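Local coordinates for protein exodeoxyribonuclease (Neisseria meningitidis, PDB 2JC5) that probably cleaves DNA at abasic sites as a metal-dependent endonuclease of the AP/ExoA repair family, at residues G93-C98 with D128-M133; V238-D241 with H247-L250. All coordinates share one frame; numbering follows the deposited sequence.

The two contacts lie on opposite sides of the chain's centre, about 24 Å apart between centres, and share no secondary-structure element. Interaction 1 is buried and purely apolar: three side chains join strand 95-100 of one sheet to helix 117-139, with no hydrogen bond across and 96 Å² buried. Interaction 2 is partly buried, covers 230 Å², and combines a backbone hydrogen bond with apolar side-chain packing, since 238-241 and 247-250 are the two arms of a loop between neighbouring strands of the other sheet. One contact therefore sets a helix against a sheet, while the other closes a sheet's end beside His247, the predicted proton acceptor.

Interaction 1: residues G93-C98 with D128-M133; sequences GRFVRC and DAFYPM
Phe95 and Phe130 meet with their ring planes at about 75°: Phe95 CE2 sits at the edge of the Phe130 ring, near its plane, 3.8 Å from Phe130 CE1, while Phe130 CE1 approaches the Phe95 ring obliquely. That same CE1 also lies 4.0 Å from Phe95 CD2, so one corner of the helix-borne ring touches a single bond of the strand-borne one. Next to this corner the thioether end of Met133 arrives obliquely, its CE 4.1 Å from Phe95 CE2 and 4.2 Å from Phe95 CZ. The Phe95 and Met133 side chains run toward each other from opposite directions, and the bend at the last Met133 torsion (chi3 51°) turns the methyl toward the ring. Phe95 has CG anti to the backbone N (chi1 179°), a setting that carries the ring out from the strand toward the helix. The geometry is that of a helix packed on the outer face of one sheet of the DNase I-like sandwich: Phe95 looks outward to helix 117-139, whereas its neighbour Val96 packs against Val69 and Val71 of strand 69-73 in the other sheet. Phe95 CA and Phe130 CA, the closest pair across the contact, are 10.3 Å apart, so side chains alone span the gap. Leu108 and Ile106 of strand 103-109 continue the apolar layer, touching Phe130 and Phe95 respectively.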
loop_
_atom_site.group_PDB
_atom_site.type_symbol
_atom_site.label_atom_id
_atom_site.label_comp_id
_atom_site.label_asym_id
_atom_site.label_seq_id
_atom_site.Cartn_x
_atom_site.Cartn_y
_atom_site.Cartn_z
ATOM N N GLY A 93 -8.022 6.803 -9.300
ATOM C CA GLY A 93 -7.239 7.307 -8.150
ATOM C C GLY A 93 -6.439 6.239 -7.423
ATOM O O GLY A 93 -6.728 5.901 -6.272
ATOM N N ARG A 94 -5.419 5.716 -8.093
ATOM C CA ARG A 94 -4.701 4.543 -7.595
ATOM C C ARG A 94 -3.194 4.694 -7.401
ATOM O O ARG A 94 -2.583 3.784 -6.884
ATOM C CB ARG A 94 -4.981 3.364 -8.528
ATOM C CG ARG A 94 -6.431 2.946 -8.524
ATOM C CD ARG A 94 -6.685 1.706 -9.343
ATOM N NE ARG A 94 -8.076 1.296 -9.224
ATOM C CZ ARG A 94 -8.605 0.646 -8.199
ATOM N NH1 ARG A 94 -7.847 0.246 -7.195
ATOM N NH2 ARG A 94 -9.907 0.367 -8.177
ATOM N N PHE A 95 -2.605 5.841 -7.748
ATOM C CA PHE A 95 -1.139 5.988 -7.716
ATOM C C PHE A 95 -0.730 7.422 -7.457
ATOM O O PHE A 95 -1.141 8.334 -8.187
ATOM C CB PHE A 95 -0.578 5.519 -9.063
ATOM C CG PHE A 95 0.924 5.620 -9.197
ATOM C CD1 PHE A 95 1.531 6.824 -9.492
ATOM C CD2 PHE A 95 1.726 4.486 -9.071
ATOM C CE1 PHE A 95 2.934 6.907 -9.619
ATOM C CE2 PHE A 95 3.119 4.570 -9.210
ATOM C CZ PHE A 95 3.708 5.786 -9.492
ATOM N N VAL A 96 0.078 7.614 -6.405
ATOM C CA VAL A 96 0.744 8.900 -6.123
ATOM C C VAL A 96 2.183 8.607 -5.783
ATOM O O VAL A 96 2.473 7.658 -5.053
ATOM C CB VAL A 96 0.096 9.683 -4.967
ATOM C CG1 VAL A 96 0.977 10.884 -4.510
ATOM C CG2 VAL A 96 -1.278 10.138 -5.354
ATOM N N ARG A 97 3.083 9.422 -6.310
ATOM C CA ARG A 97 4.515 9.297 -6.038
ATOM C C ARG A 97 5.057 10.613 -5.519
ATOM O O ARG A 97 4.838 11.651 -6.135
ATOM C CB ARG A 97 5.260 8.930 -7.311
ATOM C CG ARG A 97 6.769 8.934 -7.167
ATOM C CD ARG A 97 7.471 8.475 -8.417
ATOM N NE ARG A 97 8.919 8.662 -8.305
ATOM C CZ ARG A 97 9.828 8.104 -9.098
ATOM N NH1 ARG A 97 9.487 7.292 -10.083
ATOM N NH2 ARG A 97 11.116 8.340 -8.883
ATOM N N CYS A 98 5.775 10.558 -4.409
ATOM C CA CYS A 98 6.438 11.735 -3.843
ATOM C C CYS A 98 7.932 11.505 -3.748
ATOM O O CYS A 98 8.380 10.469 -3.253
ATOM C CB CYS A 98 5.864 12.054 -2.476
ATOM S SG CYS A 98 4.185 12.656 -2.546
ATOM N N ASP A 128 -0.263 -5.759 -15.965
ATOM C CA ASP A 128 0.562 -5.691 -17.167
ATOM C C ASP A 128 1.061 -4.291 -17.463
ATOM O O ASP A 128 2.165 -4.125 -17.986
ATOM C CB ASP A 128 -0.208 -6.235 -18.375
ATOM C CG ASP A 128 -0.442 -7.726 -18.299
ATOM O OD1 ASP A 128 0.351 -8.436 -17.647
ATOM O OD2 ASP A 128 -1.422 -8.211 -18.920
ATOM N N ALA A 129 0.265 -3.275 -17.130
ATOM C CA ALA A 129 0.682 -1.874 -17.314
ATOM C C ALA A 129 1.663 -1.419 -16.255
ATOM O O ALA A 129 2.510 -0.580 -16.512
ATOM C CB ALA A 129 -0.534 -0.940 -17.333
ATOM N N PHE A 130 1.520 -1.950 -15.043
ATOM C CA PHE A 130 2.344 -1.511 -13.939
ATOM C C PHE A 130 3.703 -2.203 -13.901
ATOM O O PHE A 130 4.675 -1.602 -13.471
ATOM C CB PHE A 130 1.577 -1.709 -12.621
ATOM C CG PHE A 130 2.196 -1.031 -11.430
ATOM C CD1 PHE A 130 2.509 0.324 -11.468
ATOM C CD2 PHE A 130 2.438 -1.725 -10.252
ATOM C CE1 PHE A 130 3.060 0.960 -10.380
ATOM C CE2 PHE A 130 2.995 -1.064 -9.141
ATOM C CZ PHE A 130 3.313 0.263 -9.223
ATOM N N TYR A 131 3.791 -3.462 -14.334
ATOM C CA TYR A 131 5.086 -4.159 -14.332
ATOM C C TYR A 131 6.233 -3.395 -15.029
ATOM O O TYR A 131 7.309 -3.276 -14.467
ATOM C CB TYR A 131 4.936 -5.551 -14.919
ATOM C CG TYR A 131 6.111 -6.478 -14.759
ATOM C CD1 TYR A 131 6.214 -7.300 -13.651
ATOM C CD2 TYR A 131 7.094 -6.576 -15.744
ATOM C CE1 TYR A 131 7.252 -8.206 -13.519
ATOM C CE2 TYR A 131 8.154 -7.464 -15.608
ATOM C CZ TYR A 131 8.231 -8.278 -14.492
ATOM O OH TYR A 131 9.275 -9.177 -14.357
ATOM N N PRO A 132 6.019 -2.885 -16.253
ATOM C CA PRO A 132 7.101 -2.098 -16.862
ATOM C C PRO A 132 7.451 -0.804 -16.121
ATOM O O PRO A 132 8.590 -0.323 -16.219
ATOM C CB PRO A 132 6.567 -1.774 -18.264
ATOM C CG PRO A 132 5.434 -2.686 -18.478
ATOM C CD PRO A 132 4.868 -3.038 -17.148
ATOM N N MET A 133 6.498 -0.241 -15.380
ATOM C CA MET A 133 6.767 0.920 -14.536
ATOM C C MET A 133 7.652 0.519 -13.360
ATOM O O MET A 133 8.579 1.233 -13.005
ATOM C CB MET A 133 5.469 1.531 -14.028
ATOM C CG MET A 133 4.624 2.101 -15.134
ATOM S SD MET A 133 3.100 2.801 -14.503
ATOM C CE MET A 133 3.720 3.872 -13.216
#

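Interaction 2: residues V238-D241 with H247-L250; sequences VYKD and HAPL
The carbonyl oxygen of Pro249 is approached by two neighbouring groups of the facing arm. Tyr239 N donates a 2.9 Å hydrogen bond to Pro249 O, close to straight (167° at the hydrogen), and Val238 CA adds a longer CH...O contact to that oxygen at 3.5 Å. Val238 and Leu250 next to it form an antiparallel, non-hydrogen-bonded pair, with their side chains on a common face; there Val238 CG2 comes within 4.3 Å of Leu250 CD1. The other Val238 branch, CG1, lies anti to the backbone N (chi1 179°) and presses on Ala248 CB at 3.4 Å, tighter than ordinary van der Waals contact. The Ala248 methyl also meets Tyr239 O, 3.4 Å from its CB. Pro249 CD lies 3.5 Å from Tyr239 O and, more loosely, near the plane of the Tyr239 ring at its edge; the Tyr239 hydroxyl bonds Glu242 within the loop. His247, the predicted proton acceptor, begins the second arm and bonds Asp221 through ND1. The pairing prolongs the junction of strands 233-238 and 250-254 at one border of the six-stranded sheet, with Trp192 of helix 191-195 against Val238 and Leu250, and Trp205 of strand 204-205 against Ala248 and Lys240.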
loop_
_atom_site.group_PDB
_atom_site.type_symbol
_atom_site.label_atom_id
_atom_site.label_comp_id
_atom_site.label_asym_id
_atom_site.label_seq_id
_atom_site.Cartn_x
_atom_site.Cartn_y
_atom_site.Cartn_z
ATOM N N VAL A 238 3.082 -5.050 12.035
ATOM C CA VAL A 238 1.695 -4.829 11.644
ATOM C C VAL A 238 0.976 -4.310 12.874
ATOM O O VAL A 238 0.878 -5.011 13.879
ATOM C CB VAL A 238 1.058 -6.114 11.099
ATOM C CG1 VAL A 238 -0.403 -5.884 10.721
ATOM C CG2 VAL A 238 1.856 -6.628 9.886
ATOM N N TYR A 239 0.476 -3.085 12.796
ATOM C CA TYR A 239 -0.078 -2.435 13.970
ATOM C C TYR A 239 -1.515 -2.885 14.220
ATOM O O TYR A 239 -2.395 -2.701 13.364
ATOM C CB TYR A 239 -0.042 -0.909 13.832
ATOM C CG TYR A 239 -0.600 -0.198 15.045
ATOM C CD1 TYR A 239 0.125 -0.123 16.231
ATOM C CD2 TYR A 239 -1.852 0.375 15.012
ATOM C CE1 TYR A 239 -0.379 0.521 17.330
ATOM C CE2 TYR A 239 -2.368 1.039 16.118
ATOM C CZ TYR A 239 -1.627 1.107 17.270
ATOM O OH TYR A 239 -2.106 1.743 18.390
ATOM N N LYS A 240 -1.736 -3.497 15.388
ATOM C CA LYS A 240 -3.012 -4.076 15.741
ATOM C C LYS A 240 -3.533 -3.661 17.115
ATOM O O LYS A 240 -4.539 -4.194 17.562
ATOM C CB LYS A 240 -2.946 -5.609 15.601
ATOM C CG LYS A 240 -2.821 -6.037 14.136
ATOM C CD LYS A 240 -2.308 -7.434 13.938
ATOM C CE LYS A 240 -3.346 -8.444 14.254
ATOM N NZ LYS A 240 -2.761 -9.808 14.026
ATOM N N ASP A 241 -2.909 -2.677 17.752
ATOM C CA ASP A 241 -3.349 -2.280 19.099
ATOM C C ASP A 241 -4.676 -1.535 19.039
ATOM O O ASP A 241 -5.418 -1.524 20.008
ATOM C CB ASP A 241 -2.309 -1.403 19.806
ATOM C CG ASP A 241 -1.011 -2.131 20.102
ATOM O OD1 ASP A 241 -0.973 -3.372 20.022
ATOM O OD2 ASP A 241 -0.009 -1.454 20.426
ATOM N N HIS A 247 -8.079 -3.412 7.099
ATOM C CA HIS A 247 -6.647 -3.669 7.054
ATOM C C HIS A 247 -5.994 -3.141 8.316
ATOM O O HIS A 247 -6.555 -2.276 9.001
ATOM C CB HIS A 247 -5.978 -2.933 5.901
ATOM C CG HIS A 247 -6.459 -3.330 4.543
ATOM N ND1 HIS A 247 -5.677 -4.024 3.636
ATOM C CD2 HIS A 247 -7.654 -3.143 3.938
ATOM C CE1 HIS A 247 -6.365 -4.218 2.524
ATOM N NE2 HIS A 247 -7.567 -3.691 2.678
ATOM N N ALA A 248 -4.805 -3.670 8.611
ATOM C CA ALA A 248 -3.925 -3.116 9.649
ATOM C C ALA A 248 -2.776 -2.332 9.006
ATOM O O ALA A 248 -2.258 -2.739 7.962
ATOM C CB ALA A 248 -3.362 -4.246 10.520
ATOM N N PRO A 249 -2.344 -1.219 9.631
ATOM C CA PRO A 249 -1.172 -0.507 9.113
ATOM C C PRO A 249 0.091 -1.339 9.136
ATOM O O PRO A 249 0.349 -2.050 10.105
ATOM C CB PRO A 249 -1.040 0.691 10.058
ATOM C CG PRO A 249 -2.401 0.887 10.575
ATOM C CD PRO A 249 -2.952 -0.502 10.755
ATOM N N LEU A 250 0.863 -1.239 8.059
ATOM C CA LEU A 250 2.156 -1.883 7.917
ATOM C C LEU A 250 3.240 -0.838 8.106
ATOM O O LEU A 250 3.327 0.112 7.344
ATOM C CB LEU A 250 2.261 -2.533 6.536
ATOM C CG LEU A 250 3.612 -3.110 6.124
ATOM C CD1 LEU A 250 4.051 -4.252 7.068
ATOM C CD2 LEU A 250 3.558 -3.537 4.669
#